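Local structure of 83aa long hypothetical transcriptional regulator asnC (Sulfolobus tokodaii, 2ZBC) at residues Ala4-Asn9 with Arg67-Met72; Ile8-Gly13 with Val37-Val42. The protein is a stand-alone ligand-binding (RAM) module of the Lrp/AsnC family that binds isoleucine between its subunits and probably acts in amino-acid-responsive transcriptional regulation. All blocks are in the same frame, centred on the assembly; numbering follows the deposited sequence.

In the fold
From the N terminus, strand 3-10 comes first and serves both contacts. After helix 15-22 and strand 28-34 the chain returns to it at residues 37-42, where contact 2 closes a loop with 23 residues between its segments. The chain then runs through helix 49-60 and comes back as strand 66-75, so contact 1 closes a wider loop that contains the whole of the first, apart from the shared Ile8 and Asn9. They lie on opposite edges of strand 3-10, joining it to 40-45 and to 66-75 in the sheet order 28-34, 40-45, 3-10, 66-75. Each contact also reaches a different bound isoleucine, held between subunits.

Contact 1 (Ala4-Asn9 with Arg67-Met72); sequences AIVLIN and RSTLTM. With ILE (isoleucine), chain I.
An antiparallel ladder joins the inner strand 3-10 to strand 66-75, outermost in the chain's own four-stranded sheet, with Ile5, Leu7 and Asn9 hydrogen-bonded to Met72, Leu70 and Ser68. Leu7 and Leu70 exchange two such bonds, and the one from Leu7 N to Leu70 O, at 2.8 Å, is nearly straight. The ladder ends in a classic beta bulge: Asn9 O receives both Arg67 N and Ser68 N, so two residues of one strand sit opposite one of the other. Next to it, a water donates to Leu7 O and is hydrogen-bonded to Ser68 OG, while the same hydroxyl lies 3.4 Å from Asn9 CB. This is the ferredoxin-like sheet of the RAM module, and its two faces do different work. On the face carrying Ile5, Leu7, Leu70 and Met72, selenomethionine Met72 bends at its last torsion (chi3 -75°) and folds its methyl back over strand 3-10. CE presses tightly on Ile5 CG2 at 3.5 Å and touches Leu7 CG at 3.6 Å; a second subunit packs against this face through its own Leu7, Val37 and Val41. The other face carries Val6, Ile8, Thr69 and Thr71 and meets helix 49-60. Val6 CG2 lies across the Thr71 side chain, 3.6 Å from OG1. The two threonines bring their hydroxyls to one oxygen of the bound isoleucine with different first torsions, chi1 65° in Thr69 and -62° in Thr71. Thr69 OG1 donates to ligand OXT at 2.6 Å and Thr71 OG1 does so at 2.8 Å. The second carboxylate oxygen, O, takes the backbone N of Thr71. Arg61 is hydrogen-bonded to Thr69 OG1, and Val34, Gly36 and Asp39 of a neighbouring subunit add hydrogen bonds to the ligand from their side.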
loop_
_atom_site.group_PDB
_atom_site.type_symbol
_atom_site.label_atom_id
_atom_site.label_comp_id
_atom_site.label_asym_id
_atom_site.label_seq_id
_atom_site.Cartn_x
_atom_site.Cartn_y
_atom_site.Cartn_z
ATOM N N ALA A 4 -7.820 -3.663 20.965
ATOM C CA ALA A 4 -7.287 -3.431 19.686
ATOM C C ALA A 4 -7.816 -4.506 18.710
ATOM O O ALA A 4 -8.258 -5.580 19.120
ATOM C CB ALA A 4 -5.794 -3.425 19.753
ATOM N N ILE A 5 -7.759 -4.172 17.448
ATOM C CA ILE A 5 -8.022 -5.118 16.398
ATOM C C ILE A 5 -6.738 -5.323 15.652
ATOM O O ILE A 5 -6.121 -4.321 15.249
ATOM C CB ILE A 5 -9.059 -4.550 15.494
ATOM C CG1 ILE A 5 -10.387 -4.320 16.186
ATOM C CG2 ILE A 5 -9.298 -5.467 14.247
ATOM C CD1 ILE A 5 -11.060 -5.497 16.561
ATOM N N VAL A 6 -6.295 -6.594 15.502
ATOM C CA VAL A 6 -5.037 -6.902 14.873
ATOM C C VAL A 6 -5.288 -7.635 13.560
ATOM O O VAL A 6 -5.995 -8.637 13.534
ATOM C CB VAL A 6 -4.153 -7.774 15.778
ATOM C CG1 VAL A 6 -2.814 -7.992 15.163
ATOM C CG2 VAL A 6 -3.965 -7.099 17.170
ATOM N N LEU A 7 -4.734 -7.105 12.487
ATOM C CA LEU A 7 -4.846 -7.717 11.165
ATOM C C LEU A 7 -3.569 -8.570 10.940
ATOM O O LEU A 7 -2.430 -8.066 11.038
ATOM C CB LEU A 7 -4.969 -6.653 10.072
ATOM C CG LEU A 7 -6.092 -5.622 10.321
ATOM C CD1 LEU A 7 -6.056 -4.491 9.358
ATOM C CD2 LEU A 7 -7.426 -6.350 10.299
ATOM N N ILE A 8 -3.739 -9.853 10.689
ATOM C CA ILE A 8 -2.582 -10.752 10.632
ATOM C C ILE A 8 -2.430 -11.237 9.205
ATOM O O ILE A 8 -3.426 -11.598 8.586
ATOM C CB ILE A 8 -2.826 -11.913 11.566
ATOM C CG1 ILE A 8 -2.925 -11.426 13.028
ATOM C CG2 ILE A 8 -1.683 -12.877 11.518
ATOM C CD1 ILE A 8 -3.337 -12.536 13.950
ATOM N N ASN A 9 -1.196 -11.300 8.704
ATOM C CA ASN A 9 -0.887 -12.013 7.471
ATOM C C ASN A 9 -0.066 -13.168 7.884
ATOM O O ASN A 9 0.892 -13.014 8.682
ATOM C CB ASN A 9 -0.113 -11.185 6.416
ATOM C CG ASN A 9 -1.053 -10.265 5.608
ATOM O OD1 ASN A 9 -1.515 -10.577 4.450
ATOM N ND2 ASN A 9 -1.317 -9.119 6.193
ATOM N N ARG A 67 3.425 -13.981 9.666
ATOM C CA ARG A 67 4.356 -13.181 8.923
ATOM C C ARG A 67 4.396 -11.694 9.341
ATOM O O ARG A 67 5.492 -11.059 9.566
ATOM C CB ARG A 67 3.970 -13.257 7.452
ATOM C CG ARG A 67 4.822 -12.407 6.564
ATOM C CD ARG A 67 4.294 -12.403 5.103
ATOM N NE ARG A 67 4.578 -13.688 4.481
ATOM C CZ ARG A 67 4.100 -14.084 3.284
ATOM N NH1 ARG A 67 3.240 -13.300 2.613
ATOM N NH2 ARG A 67 4.450 -15.288 2.819
ATOM N N SER A 68 3.217 -11.120 9.374
ATOM C CA SER A 68 3.079 -9.723 9.775
ATOM C C SER A 68 1.803 -9.504 10.558
ATOM O O SER A 68 0.839 -10.305 10.507
ATOM C CB SER A 68 3.170 -8.867 8.516
ATOM O OG SER A 68 2.069 -8.991 7.710
ATOM N N THR A 69 1.813 -8.419 11.320
ATOM C CA THR A 69 0.613 -7.936 12.039
ATOM C C THR A 69 0.522 -6.417 11.910
ATOM O O THR A 69 1.552 -5.713 11.907
ATOM C CB THR A 69 0.637 -8.339 13.512
ATOM O OG1 THR A 69 1.736 -7.674 14.167
ATOM C CG2 THR A 69 0.856 -9.803 13.714
ATOM N N LEU A 70 -0.723 -5.933 11.871
ATOM C CA LEU A 70 -1.018 -4.525 11.891
ATOM C C LEU A 70 -2.047 -4.318 13.018
ATOM O O LEU A 70 -3.193 -4.761 12.870
ATOM C CB LEU A 70 -1.616 -4.154 10.545
ATOM C CG LEU A 70 -1.733 -2.690 10.155
ATOM C CD1 LEU A 70 -2.072 -2.513 8.707
ATOM C CD2 LEU A 70 -2.696 -1.971 10.961
ATOM N N THR A 71 -1.652 -3.670 14.082
ATOM C CA THR A 71 -2.509 -3.486 15.300
ATOM C C THR A 71 -3.130 -2.122 15.234
ATOM O O THR A 71 -2.440 -1.143 15.080
ATOM C CB THR A 71 -1.639 -3.632 16.599
ATOM O OG1 THR A 71 -1.088 -4.954 16.655
ATOM C CG2 THR A 71 -2.488 -3.429 17.946
HETATM N N MSE A 72 -4.449 -2.089 15.318
HETATM C CA MSE A 72 -5.197 -0.898 15.259
HETATM C C MSE A 72 -5.702 -0.690 16.707
HETATM O O MSE A 72 -6.574 -1.413 17.163
HETATM C CB MSE A 72 -6.374 -1.113 14.302
HETATM C CG MSE A 72 -5.843 -1.321 12.812
HETATM SE SE MSE A 72 -7.400 -1.375 11.629
HETATM C CE MSE A 72 -7.985 -3.108 12.091
HETATM N N ILE I . 3.701 -2.643 14.435
HETATM C CA ILE I . 3.287 -4.009 14.880
HETATM C C ILE I . 1.756 -4.153 15.017
HETATM O O ILE I . 1.092 -3.087 14.866
HETATM C CB ILE I . 3.930 -4.345 16.213
HETATM C CG1 ILE I . 3.306 -3.557 17.360
HETATM C CG2 ILE I . 5.375 -3.941 16.175
HETATM C CD1 ILE I . 3.980 -3.846 18.657
HETATM O OXT ILE I . 1.257 -5.309 15.257
HETATM O O HOH W 1 -0.378 -7.626 8.580
#

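Contact 2 (Ile8-Gly13 with Val37-Val42); sequences INTDAG and VYDIVV. With ILE (isoleucine), chain J.
Ile8 and Ile40 form the tightly packed part of this contact, their CB atoms 4.0 Å apart on the helix-covered face of the sheet. The Ile8 side chain continues past Ile40 until CD1 reaches Val42 CG2 at 4.2 Å, and Leu22 of helix 15-22 covers both Ile8 and Val42. At right angles to Ile40, the Thr10 side chain brings its methyl CG2 to Ile40 CD1. Beneath these contacts Ile8 N donates to Ile40 O at 2.7 Å, and Ile8 O takes two donors, Asp39 N and Ile40 N. That double acceptance marks a classic beta bulge where strand 40-45 joins strand 3-10, and Asp39, the first residue of the bulge, lines an isoleucine site. With CG anti to its own carbonyl carbon (chi1 -62°), Asp39 divides its carboxylate between protein and ligand. OD2 accepts Thr10 N at 2.9 Å through its anti lone pair, and OD1 accepts the amino group of the isoleucine at 2.8 Å. Arg61 of a neighbouring subunit forms a salt bridge with OD2, which would favour the charged form of the carboxylate. The side formed by Asn9, Val37 and Tyr38 is partly exposed and more polar, without the interleaved apolar branches of the isoleucines. Here the Asn9 amide lies at the edge of the Tyr38 ring, their planes 59° apart. Val37 CG1 rests over the rim of one face of that ring, while Tyr38 OH is hydrogen-bonded to Tyr38 OH of a second subunit. Beyond Thr10 the chain leaves residues 37-42, and Thr10 OG1 donates to Asp11 O from above the carbonyl plane.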
loop_
_atom_site.group_PDB
_atom_site.type_symbol
_atom_site.label_atom_id
_atom_site.label_comp_id
_atom_site.label_asym_id
_atom_site.label_seq_id
_atom_site.Cartn_x
_atom_site.Cartn_y
_atom_site.Cartn_z
ATOM N N ILE A 8 -3.739 -9.853 10.689
ATOM C CA ILE A 8 -2.582 -10.752 10.632
ATOM C C ILE A 8 -2.430 -11.237 9.205
ATOM O O ILE A 8 -3.426 -11.598 8.586
ATOM C CB ILE A 8 -2.826 -11.913 11.566
ATOM C CG1 ILE A 8 -2.925 -11.426 13.028
ATOM C CG2 ILE A 8 -1.683 -12.877 11.518
ATOM C CD1 ILE A 8 -3.337 -12.536 13.950
ATOM N N ASN A 9 -1.196 -11.300 8.704
ATOM C CA ASN A 9 -0.887 -12.013 7.471
ATOM C C ASN A 9 -0.066 -13.168 7.884
ATOM O O ASN A 9 0.892 -13.014 8.682
ATOM C CB ASN A 9 -0.113 -11.185 6.416
ATOM C CG ASN A 9 -1.053 -10.265 5.608
ATOM O OD1 ASN A 9 -1.515 -10.577 4.450
ATOM N ND2 ASN A 9 -1.317 -9.119 6.193
ATOM N N THR A 10 -0.363 -14.324 7.291
ATOM C CA THR A 10 0.400 -15.552 7.595
ATOM C C THR A 10 1.293 -15.922 6.400
ATOM O O THR A 10 1.140 -15.359 5.333
ATOM C CB THR A 10 -0.528 -16.743 7.860
ATOM O OG1 THR A 10 -1.315 -17.064 6.705
ATOM C CG2 THR A 10 -1.541 -16.408 8.931
ATOM N N ASP A 11 2.238 -16.855 6.619
ATOM C CA ASP A 11 2.909 -17.539 5.514
ATOM C C ASP A 11 1.815 -18.128 4.631
ATOM O O ASP A 11 0.680 -18.458 5.104
ATOM C CB ASP A 11 3.802 -18.660 6.002
ATOM C CG ASP A 11 5.012 -18.148 6.712
ATOM O OD1 ASP A 11 5.352 -16.941 6.591
ATOM O OD2 ASP A 11 5.671 -18.933 7.401
ATOM N N ALA A 12 2.098 -18.221 3.333
ATOM C CA ALA A 12 1.043 -18.681 2.423
ATOM C C ALA A 12 0.660 -20.122 2.901
ATOM O O ALA A 12 1.531 -20.983 3.145
ATOM C CB ALA A 12 1.506 -18.589 0.941
ATOM N N GLY A 13 -0.628 -20.331 3.108
ATOM C CA GLY A 13 -1.179 -21.596 3.478
ATOM C C GLY A 13 -1.218 -21.851 4.982
ATOM O O GLY A 13 -1.716 -22.866 5.357
ATOM N N VAL A 37 -6.675 -8.632 1.421
ATOM C CA VAL A 37 -5.266 -8.337 1.643
ATOM C C VAL A 37 -4.660 -8.801 3.000
ATOM O O VAL A 37 -3.461 -8.968 3.129
ATOM C CB VAL A 37 -4.975 -6.894 1.263
ATOM C CG1 VAL A 37 -5.420 -5.944 2.262
ATOM C CG2 VAL A 37 -3.470 -6.738 0.918
ATOM N N TYR A 38 -5.506 -9.029 3.983
ATOM C CA TYR A 38 -5.143 -9.648 5.250
ATOM C C TYR A 38 -5.834 -11.020 5.362
ATOM O O TYR A 38 -6.787 -11.328 4.612
ATOM C CB TYR A 38 -5.592 -8.714 6.451
ATOM C CG TYR A 38 -5.169 -7.305 6.255
ATOM C CD1 TYR A 38 -3.870 -6.913 6.498
ATOM C CD2 TYR A 38 -6.073 -6.349 5.805
ATOM C CE1 TYR A 38 -3.507 -5.642 6.295
ATOM C CE2 TYR A 38 -5.706 -5.072 5.602
ATOM C CZ TYR A 38 -4.415 -4.722 5.832
ATOM O OH TYR A 38 -4.079 -3.419 5.535
ATOM N N ASP A 39 -5.301 -11.855 6.244
ATOM C CA ASP A 39 -5.666 -13.225 6.336
ATOM C C ASP A 39 -6.462 -13.550 7.565
ATOM O O ASP A 39 -7.372 -14.404 7.475
ATOM C CB ASP A 39 -4.454 -14.059 6.405
ATOM C CG ASP A 39 -3.592 -13.910 5.131
ATOM O OD1 ASP A 39 -4.183 -13.624 4.073
ATOM O OD2 ASP A 39 -2.352 -14.011 5.181
ATOM N N ILE A 40 -6.135 -12.903 8.686
ATOM C CA ILE A 40 -6.913 -13.093 9.916
ATOM C C ILE A 40 -7.120 -11.773 10.651
ATOM O O ILE A 40 -6.237 -10.894 10.651
ATOM C CB ILE A 40 -6.129 -14.004 10.868
ATOM C CG1 ILE A 40 -5.862 -15.389 10.267
ATOM C CG2 ILE A 40 -6.765 -14.113 12.227
ATOM C CD1 ILE A 40 -5.022 -16.297 11.120
ATOM N N VAL A 41 -8.294 -11.643 11.283
ATOM C CA VAL A 41 -8.671 -10.427 12.034
ATOM C C VAL A 41 -8.900 -10.940 13.429
ATOM O O VAL A 41 -9.638 -11.867 13.606
ATOM C CB VAL A 41 -9.942 -9.744 11.506
ATOM C CG1 VAL A 41 -10.349 -8.619 12.469
ATOM C CG2 VAL A 41 -9.820 -9.301 10.118
ATOM N N VAL A 42 -8.219 -10.392 14.413
ATOM C CA VAL A 42 -8.504 -10.733 15.798
ATOM C C VAL A 42 -8.899 -9.491 16.571
ATOM O O VAL A 42 -8.399 -8.392 16.290
ATOM C CB VAL A 42 -7.304 -11.390 16.536
ATOM C CG1 VAL A 42 -7.053 -12.817 16.051
ATOM C CG2 VAL A 42 -6.111 -10.622 16.445
HETATM N N ILE J . -6.540 -13.506 2.661
HETATM C CA ILE J . -6.173 -14.639 1.745
HETATM C C ILE J . -6.669 -14.438 0.374
HETATM O O ILE J . -7.503 -13.523 0.202
HETATM C CB ILE J . -6.596 -16.005 2.307
HETATM C CG1 ILE J . -8.113 -16.269 2.206
HETATM C CG2 ILE J . -6.081 -16.180 3.672
HETATM C CD1 ILE J . -8.513 -17.706 2.594
HETATM O OXT ILE J . -6.134 -15.163 -0.476
#